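Long-range contacts in pantothenate synthetase (Francisella tularensis subsp. tularensis, PDB 3N8H), which probably catalyses the ATP-dependent condensation of (R)-pantoate with beta-alanine to (R)-pantothenate by way of a pantoyl-adenylate intermediate: residues A[16-21]-A[141-146]; A[55-60]-A[92-97]. All blocks are in the same frame, centred on the assembly; numbering follows the deposited sequence.

Both contacts belong to the parallel-sheet half of the subunit, but they lie at different depths. Interaction 2 is core: strands 52-57 and 91-93 pair inside the sheet, and it combines backbone hydrogen bonds, one asparagine side-chain bond and apolar packing. Interaction 1 is partly buried and farther from the chain's centre; there one arginine side chain from helix 10-18 takes two backbone carbonyls at the end of helix 127-142. Helix 127-142 is common ground, since it also packs on the strand pair of interaction 2. The two contacts meet directly where Ile141 CG2 packs on Phe93 CE2 at 4.2 Å. Along the chain, interaction 2 is nested within the loop that interaction 1 closes.

Interaction 1: residues A[16-21]-A[141-146]; sequences IRNSLI and ITKPNN
Arg17 reaches from helix 10-18 to the backbone where helix 127-142 gives out, and its guanidinium takes two consecutive carbonyl oxygens. NE donates to Thr142 O at 2.9 Å, and NH1 donates to Lys143 O at 3.0 Å. The second bond is almost straight, with 177° at the hydrogen; the first is more bent. Both oxygens lie in the guanidinium plane, at the edge that carries NE and NH1, so the pair of bonds fixes how the flat group is turned. Seen from the carbonyls the fit is less regular: NE sits above the Thr142 carbonyl plane, while NH1 is only tilted from that of Lys143. The arginine chain swings CG away from its own backbone N (chi1 -178°) and then bends at chi2 (56°), which carries CD to 3.6 Å from Thr142 O before NE takes the bond.

This is a side chain closing off a helix C-terminus. Lys143 is the first residue to leave helical geometry, with positive phi, and Arg17 brings a positive charge to the end of the helix, where the dipole would probably favour it. Beyond the turn, Pro144 and Asn145 lead into strand 146-150, next to strand 26-31 in the parallel sheet; Arg17 also packs on Ile26 of that neighbouring strand.

Lys143 adds a looser contact. Its CB lies 4.0 Å from Arg17 NH1, and its chain, bent at chi3, brings NZ to 4.4 Å from Asn18 OD1, too long for a hydrogen bond. Thr142 gives Arg17 its backbone oxygen alone: its CB is turned from helix 10-18, and OG1 bonds back to Leu138 O within its own helix. Ile141 packs on Phe13 of helix 10-18 and on Phe168 of the second subunit.

Interaction 2: residues A[55-60]-A[92-97]; sequences VSIFVN and LFNPSE
Val55 and Leu92, then Ser56 and Phe93, pair as neighbours in a parallel sheet. The backbone ladder has two rungs: Phe93 N donates to Val55 O at 2.9 Å, and Ile57 N to Phe93 O at 3.0 Å. A CA-H...O contact from Ser56 CA (3.1 Å) also reaches Phe93 O.

Beyond the strand pairing, Asn94 ND2 donates to Ile57 O at 2.9 Å; the oxygen lies in the amide plane, but ND2 sits above the carbonyl plane of Ile57.

Among the apolar contacts, the Leu92 and Ile57 side chains run at a slant to one another, CD2 to CG1 4.1 Å. Phe58 crosses Pro95 at about a right angle, CB against CD. Chi1 of 180° stretches the Phe58 ring out beside the Ser96-Glu97 backbone, with Glu97 N at its edge. Pro95 CG also lies over one face of the Phe93 ring, towards its rim.

Strand 52-57, helix 77-86 and strand 91-93 form a beta-alpha-beta unit of the Rossmann-like sheet expected of the HUP clan, and Ile57 lies beside Gly33 of the predicted ATP site. Val55 and Leu92 pack on Leu84 of helix 77-86, Ser56 and Phe93 on Leu138 of helix 127-142, with strands 26-31 and 5-7 flanking the pair.

Interaction 1: residues A[16-21]-A[141-146]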
ATOM      1  N   ILE A  16      13.809 -17.788   9.828  1.00 67.22           N
ATOM      2  CA  ILE A  16      14.037 -18.759   8.774  1.00 58.68           C
ATOM      3  C   ILE A  16      14.287 -18.089   7.411  1.00 58.54           C
ATOM      4  O   ILE A  16      15.183 -18.508   6.658  1.00 52.88           O
ATOM      5  CB  ILE A  16      12.913 -19.818   8.722  1.00 61.89           C
ATOM      6  CG1 ILE A  16      13.202 -20.845   7.627  1.00 71.08           C
ATOM      7  CG2 ILE A  16      11.555 -19.169   8.553  1.00 56.46           C
ATOM      8  CD1 ILE A  16      14.511 -21.615   7.832  1.00 74.89           C
ATOM      9  N   ARG A  17      13.523 -17.037   7.113  1.00 50.57           N
ATOM     10  CA  ARG A  17      13.653 -16.335   5.840  1.00 56.76           C
ATOM     11  C   ARG A  17      15.063 -15.771   5.671  1.00 61.80           C
ATOM     12  O   ARG A  17      15.669 -15.883   4.601  1.00 56.06           O
ATOM     13  CB  ARG A  17      12.626 -15.205   5.743  1.00 52.69           C
ATOM     14  CG  ARG A  17      12.654 -14.432   4.432  1.00 52.98           C
ATOM     15  CD  ARG A  17      12.474 -15.372   3.260  1.00 50.40           C
ATOM     16  NE  ARG A  17      12.670 -14.709   1.978  1.00 48.45           N
ATOM     17  CZ  ARG A  17      13.864 -14.404   1.465  1.00 52.42           C
ATOM     18  NH1 ARG A  17      13.943 -13.814   0.280  1.00 48.92           N
ATOM     19  NH2 ARG A  17      14.980 -14.675   2.135  1.00 52.29           N
ATOM     20  N   ASN A  18      15.581 -15.165   6.732  1.00 64.03           N
ATOM     21  CA  ASN A  18      16.872 -14.489   6.653  1.00 71.52           C
ATOM     22  C   ASN A  18      18.042 -15.461   6.613  1.00 72.20           C
ATOM     23  O   ASN A  18      19.180 -15.067   6.356  1.00 70.59           O
ATOM     24  CB  ASN A  18      17.027 -13.475   7.788  1.00 69.47           C
ATOM     25  CG  ASN A  18      16.075 -12.300   7.647  1.00 68.04           C
ATOM     26  OD1 ASN A  18      15.522 -12.061   6.570  1.00 69.94           O
ATOM     27  ND2 ASN A  18      15.878 -11.563   8.734  1.00 64.62           N
ATOM     28  N   SER A  19      17.746 -16.738   6.848  1.00 74.06           N
ATOM     29  CA  SER A  19      18.761 -17.790   6.824  1.00 71.33           C
ATOM     30  C   SER A  19      18.971 -18.386   5.433  1.00 66.23           C
ATOM     31  O   SER A  19      19.895 -19.167   5.224  1.00 58.23           O
ATOM     32  CB  SER A  19      18.394 -18.901   7.806  1.00 80.46           C
ATOM     33  OG  SER A  19      17.047 -18.781   8.226  1.00 86.03           O
ATOM     34  N   LEU A  20      18.112 -18.028   4.482  1.00 67.94           N
ATOM     35  CA  LEU A  20      18.231 -18.572   3.132  1.00 68.88           C
ATOM     36  C   LEU A  20      19.305 -17.833   2.330  1.00 67.15           C
ATOM     37  O   LEU A  20      19.407 -16.610   2.404  1.00 61.02           O
ATOM     38  CB  LEU A  20      16.884 -18.505   2.404  1.00 64.17           C
ATOM     39  CG  LEU A  20      15.694 -19.144   3.126  1.00 59.96           C
ATOM     40  CD1 LEU A  20      14.415 -18.972   2.324  1.00 55.45           C
ATOM     41  CD2 LEU A  20      15.953 -20.615   3.417  1.00 58.35           C
ATOM     42  N   ILE A  21      20.107 -18.571   1.566  1.00 67.19           N
ATOM     43  CA  ILE A  21      21.063 -17.922   0.669  1.00 73.30           C
ATOM     44  C   ILE A  21      20.378 -17.508  -0.645  1.00 70.55           C
ATOM     45  O   ILE A  21      19.366 -18.101  -1.045  1.00 53.69           O
ATOM     46  CB  ILE A  21      22.340 -18.784   0.430  1.00 89.16           C
ATOM     47  CG1 ILE A  21      23.369 -18.024  -0.423  1.00 92.54           C
ATOM     48  CG2 ILE A  21      21.986 -20.114  -0.208  1.00 87.41           C
ATOM     49  CD1 ILE A  21      23.793 -16.667   0.144  1.00 87.41           C
ATOM     50  N   ILE A 141       6.679  -9.547   3.652  1.00 36.84           N
ATOM     51  CA  ILE A 141       7.204 -10.462   4.650  1.00 40.26           C
ATOM     52  C   ILE A 141       8.001 -11.572   3.964  1.00 38.55           C
ATOM     53  O   ILE A 141       9.121 -11.847   4.351  1.00 38.96           O
ATOM     54  CB  ILE A 141       6.056 -11.076   5.515  1.00 36.20           C
ATOM     55  CG1 ILE A 141       5.368  -9.974   6.336  1.00 30.98           C
ATOM     56  CG2 ILE A 141       6.607 -12.165   6.435  1.00 36.56           C
ATOM     57  CD1 ILE A 141       3.964 -10.390   6.873  1.00 36.16           C
ATOM     58  N   THR A 142       7.437 -12.198   2.931  1.00 31.04           N
ATOM     59  CA  THR A 142       8.031 -13.415   2.383  1.00 29.06           C
ATOM     60  C   THR A 142       9.117 -13.152   1.327  1.00 34.00           C
ATOM     61  O   THR A 142       9.995 -13.978   1.133  1.00 39.10           O
ATOM     62  CB  THR A 142       6.967 -14.314   1.763  1.00 32.96           C
ATOM     63  OG1 THR A 142       6.241 -13.556   0.787  1.00 34.32           O
ATOM     64  CG2 THR A 142       5.989 -14.800   2.844  1.00 36.60           C
ATOM     65  N   LYS A 143       9.015 -12.020   0.641  1.00 32.32           N
ATOM     66  CA  LYS A 143       9.972 -11.622  -0.401  1.00 34.57           C
ATOM     67  C   LYS A 143      10.367 -12.803  -1.273  1.00 35.56           C
ATOM     68  O   LYS A 143      11.532 -13.191  -1.320  1.00 39.83           O
ATOM     69  CB  LYS A 143      11.200 -10.945   0.209  1.00 35.98           C
ATOM     70  CG  LYS A 143      10.885  -9.609   0.861  1.00 45.18           C
ATOM     71  CD  LYS A 143      12.029  -9.111   1.744  1.00 53.91           C
ATOM     72  CE  LYS A 143      12.288 -10.051   2.916  1.00 67.11           C
ATOM     73  NZ  LYS A 143      13.100  -9.396   3.981  1.00 72.86           N
ATOM     74  N   PRO A 144       9.381 -13.396  -1.954  1.00 38.46           N
ATOM     75  CA  PRO A 144       9.644 -14.569  -2.773  1.00 37.73           C
ATOM     76  C   PRO A 144      10.108 -14.167  -4.159  1.00 38.51           C
ATOM     77  O   PRO A 144       9.911 -13.026  -4.583  1.00 36.86           O
ATOM     78  CB  PRO A 144       8.263 -15.236  -2.867  1.00 32.84           C
ATOM     79  CG  PRO A 144       7.315 -14.059  -2.831  1.00 35.56           C
ATOM     80  CD  PRO A 144       7.942 -13.084  -1.871  1.00 41.63           C
ATOM     81  N   ASN A 145      10.694 -15.128  -4.865  1.00 43.24           N
ATOM     82  CA  ASN A 145      11.036 -14.973  -6.267  1.00 44.39           C
ATOM     83  C   ASN A 145       9.826 -15.226  -7.156  1.00 47.42           C
ATOM     84  O   ASN A 145       9.644 -14.547  -8.187  1.00 41.00           O
ATOM     85  CB  ASN A 145      12.143 -15.955  -6.644  1.00 40.40           C
ATOM     86  CG  ASN A 145      13.419 -15.709  -5.881  1.00 47.55           C
ATOM     87  OD1 ASN A 145      13.817 -16.510  -5.024  1.00 43.77           O
ATOM     88  ND2 ASN A 145      14.076 -14.598  -6.187  1.00 48.85           N
ATOM     89  N   ASN A 146       9.010 -16.210  -6.754  1.00 33.67           N
ATOM     90  CA  ASN A 146       7.858 -16.644  -7.539  1.00 35.35           C
ATOM     91  C   ASN A 146       6.569 -16.752  -6.735  1.00 39.28           C
ATOM     92  O   ASN A 146       6.535 -17.365  -5.667  1.00 35.71           O
ATOM     93  CB  ASN A 146       8.129 -17.986  -8.216  1.00 34.27           C
ATOM     94  CG  ASN A 146       9.273 -17.907  -9.220  1.00 40.60           C
ATOM     95  OD1 ASN A 146       9.227 -17.142 -10.180  1.00 37.59           O
ATOM     96  ND2 ASN A 146      10.299 -18.693  -8.991  1.00 30.71           N
TER

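Interaction 2: residues A[55-60]-A[92-97]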
ATOM      1  N   VAL A  55       4.306 -21.753   2.086  1.00 34.90           N
ATOM      2  CA  VAL A  55       2.851 -21.685   1.974  1.00 36.17           C
ATOM      3  C   VAL A  55       2.342 -20.900   3.176  1.00 33.75           C
ATOM      4  O   VAL A  55       2.748 -21.177   4.307  1.00 37.83           O
ATOM      5  CB  VAL A  55       2.232 -23.103   1.953  1.00 37.77           C
ATOM      6  CG1 VAL A  55       0.707 -23.052   2.127  1.00 34.84           C
ATOM      7  CG2 VAL A  55       2.620 -23.847   0.659  1.00 34.89           C
ATOM      8  N   SER A  56       1.504 -19.893   2.945  1.00 32.64           N
ATOM      9  CA  SER A  56       0.881 -19.206   4.072  1.00 31.47           C
ATOM     10  C   SER A  56      -0.551 -19.729   4.246  1.00 33.44           C
ATOM     11  O   SER A  56      -1.184 -20.182   3.291  1.00 30.00           O
ATOM     12  CB  SER A  56       0.917 -17.666   3.942  1.00 28.64           C
ATOM     13  OG  SER A  56       0.226 -17.159   2.786  1.00 33.51           O
ATOM     14  N   ILE A  57      -1.016 -19.712   5.483  1.00 33.56           N
ATOM     15  CA  ILE A  57      -2.406 -19.953   5.808  1.00 36.45           C
ATOM     16  C   ILE A  57      -2.801 -18.852   6.768  1.00 37.34           C
ATOM     17  O   ILE A  57      -2.258 -18.729   7.882  1.00 34.40           O
ATOM     18  CB  ILE A  57      -2.623 -21.317   6.470  1.00 38.81           C
ATOM     19  CG1 ILE A  57      -2.383 -22.443   5.456  1.00 30.57           C
ATOM     20  CG2 ILE A  57      -4.035 -21.421   7.088  1.00 38.13           C
ATOM     21  CD1 ILE A  57      -2.473 -23.838   6.082  1.00 37.67           C
ATOM     22  N   PHE A  58      -3.726 -18.022   6.300  1.00 31.28           N
ATOM     23  CA  PHE A  58      -4.176 -16.873   7.058  1.00 35.97           C
ATOM     24  C   PHE A  58      -5.539 -16.484   6.518  1.00 38.19           C
ATOM     25  O   PHE A  58      -5.655 -16.031   5.368  1.00 32.62           O
ATOM     26  CB  PHE A  58      -3.190 -15.691   6.965  1.00 41.78           C
ATOM     27  CG  PHE A  58      -3.638 -14.453   7.748  1.00 40.90           C
ATOM     28  CD1 PHE A  58      -3.930 -13.251   7.087  1.00 35.02           C
ATOM     29  CD2 PHE A  58      -3.783 -14.505   9.139  1.00 40.89           C
ATOM     30  CE1 PHE A  58      -4.354 -12.115   7.799  1.00 30.90           C
ATOM     31  CE2 PHE A  58      -4.208 -13.383   9.859  1.00 41.68           C
ATOM     32  CZ  PHE A  58      -4.487 -12.179   9.190  1.00 36.03           C
ATOM     33  N   VAL A  59      -6.565 -16.706   7.344  1.00 32.92           N
ATOM     34  CA  VAL A  59      -7.903 -16.270   7.022  1.00 35.50           C
ATOM     35  C   VAL A  59      -8.009 -14.778   7.323  1.00 40.58           C
ATOM     36  O   VAL A  59      -8.234 -14.352   8.465  1.00 37.36           O
ATOM     37  CB  VAL A  59      -8.988 -17.036   7.813  1.00 34.05           C
ATOM     38  CG1 VAL A  59     -10.347 -16.674   7.254  1.00 32.51           C
ATOM     39  CG2 VAL A  59      -8.786 -18.577   7.728  1.00 27.17           C
ATOM     40  N   ASN A  60      -7.846 -13.986   6.279  1.00 37.12           N
ATOM     41  CA  ASN A  60      -7.792 -12.538   6.405  1.00 33.00           C
ATOM     42  C   ASN A  60      -9.158 -11.887   6.630  1.00 35.88           C
ATOM     43  O   ASN A  60      -9.967 -11.823   5.703  1.00 31.14           O
ATOM     44  CB  ASN A  60      -7.115 -11.945   5.160  1.00 30.12           C
ATOM     45  CG  ASN A  60      -7.083 -10.448   5.187  1.00 34.43           C
ATOM     46  OD1 ASN A  60      -6.834  -9.852   6.229  1.00 33.44           O
ATOM     47  ND2 ASN A  60      -7.345  -9.822   4.042  1.00 36.36           N
ATOM     48  N   LEU A  92       5.697 -23.504   6.555  1.00 37.29           N
ATOM     49  CA  LEU A  92       4.314 -23.065   6.756  1.00 36.40           C
ATOM     50  C   LEU A  92       4.352 -21.755   7.534  1.00 43.63           C
ATOM     51  O   LEU A  92       4.867 -21.699   8.659  1.00 35.28           O
ATOM     52  CB  LEU A  92       3.531 -24.070   7.591  1.00 32.30           C
ATOM     53  CG  LEU A  92       1.997 -24.040   7.554  1.00 38.41           C
ATOM     54  CD1 LEU A  92       1.344 -24.227   8.929  1.00 35.84           C
ATOM     55  CD2 LEU A  92       1.430 -22.838   6.812  1.00 39.33           C
ATOM     56  N   PHE A  93       3.794 -20.705   6.946  1.00 36.75           N
ATOM     57  CA  PHE A  93       3.660 -19.439   7.646  1.00 36.21           C
ATOM     58  C   PHE A  93       2.202 -19.238   8.004  1.00 40.84           C
ATOM     59  O   PHE A  93       1.362 -18.988   7.133  1.00 36.55           O
ATOM     60  CB  PHE A  93       4.129 -18.285   6.772  1.00 33.86           C
ATOM     61  CG  PHE A  93       3.987 -16.949   7.420  1.00 34.96           C
ATOM     62  CD1 PHE A  93       4.374 -16.759   8.732  1.00 35.67           C
ATOM     63  CD2 PHE A  93       3.466 -15.873   6.713  1.00 34.90           C
ATOM     64  CE1 PHE A  93       4.251 -15.510   9.330  1.00 38.63           C
ATOM     65  CE2 PHE A  93       3.347 -14.633   7.303  1.00 30.27           C
ATOM     66  CZ  PHE A  93       3.732 -14.448   8.610  1.00 35.89           C
ATOM     67  N   ASN A  94       1.919 -19.325   9.295  1.00 38.08           N
ATOM     68  CA  ASN A  94       0.565 -19.349   9.804  1.00 39.82           C
ATOM     69  C   ASN A  94       0.436 -18.293  10.902  1.00 43.30           C
ATOM     70  O   ASN A  94       0.465 -18.628  12.099  1.00 38.33           O
ATOM     71  CB  ASN A  94       0.302 -20.746  10.370  1.00 54.03           C
ATOM     72  CG  ASN A  94      -1.056 -20.882  10.988  1.00 51.50           C
ATOM     73  OD1 ASN A  94      -1.214 -21.544  12.020  1.00 44.18           O
ATOM     74  ND2 ASN A  94      -2.053 -20.256  10.367  1.00 42.55           N
ATOM     75  N   PRO A  95       0.333 -17.009  10.502  1.00 39.58           N
ATOM     76  CA  PRO A  95       0.371 -15.920  11.477  1.00 41.19           C
ATOM     77  C   PRO A  95      -1.004 -15.639  12.049  1.00 34.77           C
ATOM     78  O   PRO A  95      -2.007 -16.115  11.525  1.00 35.52           O
ATOM     79  CB  PRO A  95       0.856 -14.716  10.655  1.00 35.94           C
ATOM     80  CG  PRO A  95       0.359 -15.000   9.274  1.00 33.78           C
ATOM     81  CD  PRO A  95       0.219 -16.507   9.119  1.00 34.56           C
ATOM     82  N   SER A  96      -1.023 -14.871  13.130  1.00 40.52           N
ATOM     83  CA  SER A  96      -2.250 -14.450  13.786  1.00 41.97           C
ATOM     84  C   SER A  96      -2.646 -13.071  13.256  1.00 41.78           C
ATOM     85  O   SER A  96      -1.844 -12.373  12.625  1.00 38.31           O
ATOM     86  CB  SER A  96      -2.024 -14.357  15.301  1.00 41.89           C
ATOM     87  OG  SER A  96      -1.265 -13.193  15.632  1.00 38.84           O
ATOM     88  N   GLU A  97      -3.884 -12.681  13.518  1.00 41.83           N
ATOM     89  CA  GLU A  97      -4.366 -11.359  13.143  1.00 50.68           C
ATOM     90  C   GLU A  97      -3.431 -10.278  13.656  1.00 48.36           C
ATOM     91  O   GLU A  97      -3.130  -9.321  12.947  1.00 40.78           O
ATOM     92  CB  GLU A  97      -5.738 -11.120  13.757  1.00 60.16           C
ATOM     93  CG  GLU A  97      -6.876 -11.095  12.783  1.00 64.23           C
ATOM     94  CD  GLU A  97      -8.110 -10.475  13.402  1.00 62.45           C
ATOM     95  OE1 GLU A  97      -8.990 -11.229  13.862  1.00 66.62           O
ATOM     96  OE2 GLU A  97      -8.190  -9.232  13.432  1.00 55.27           O
TER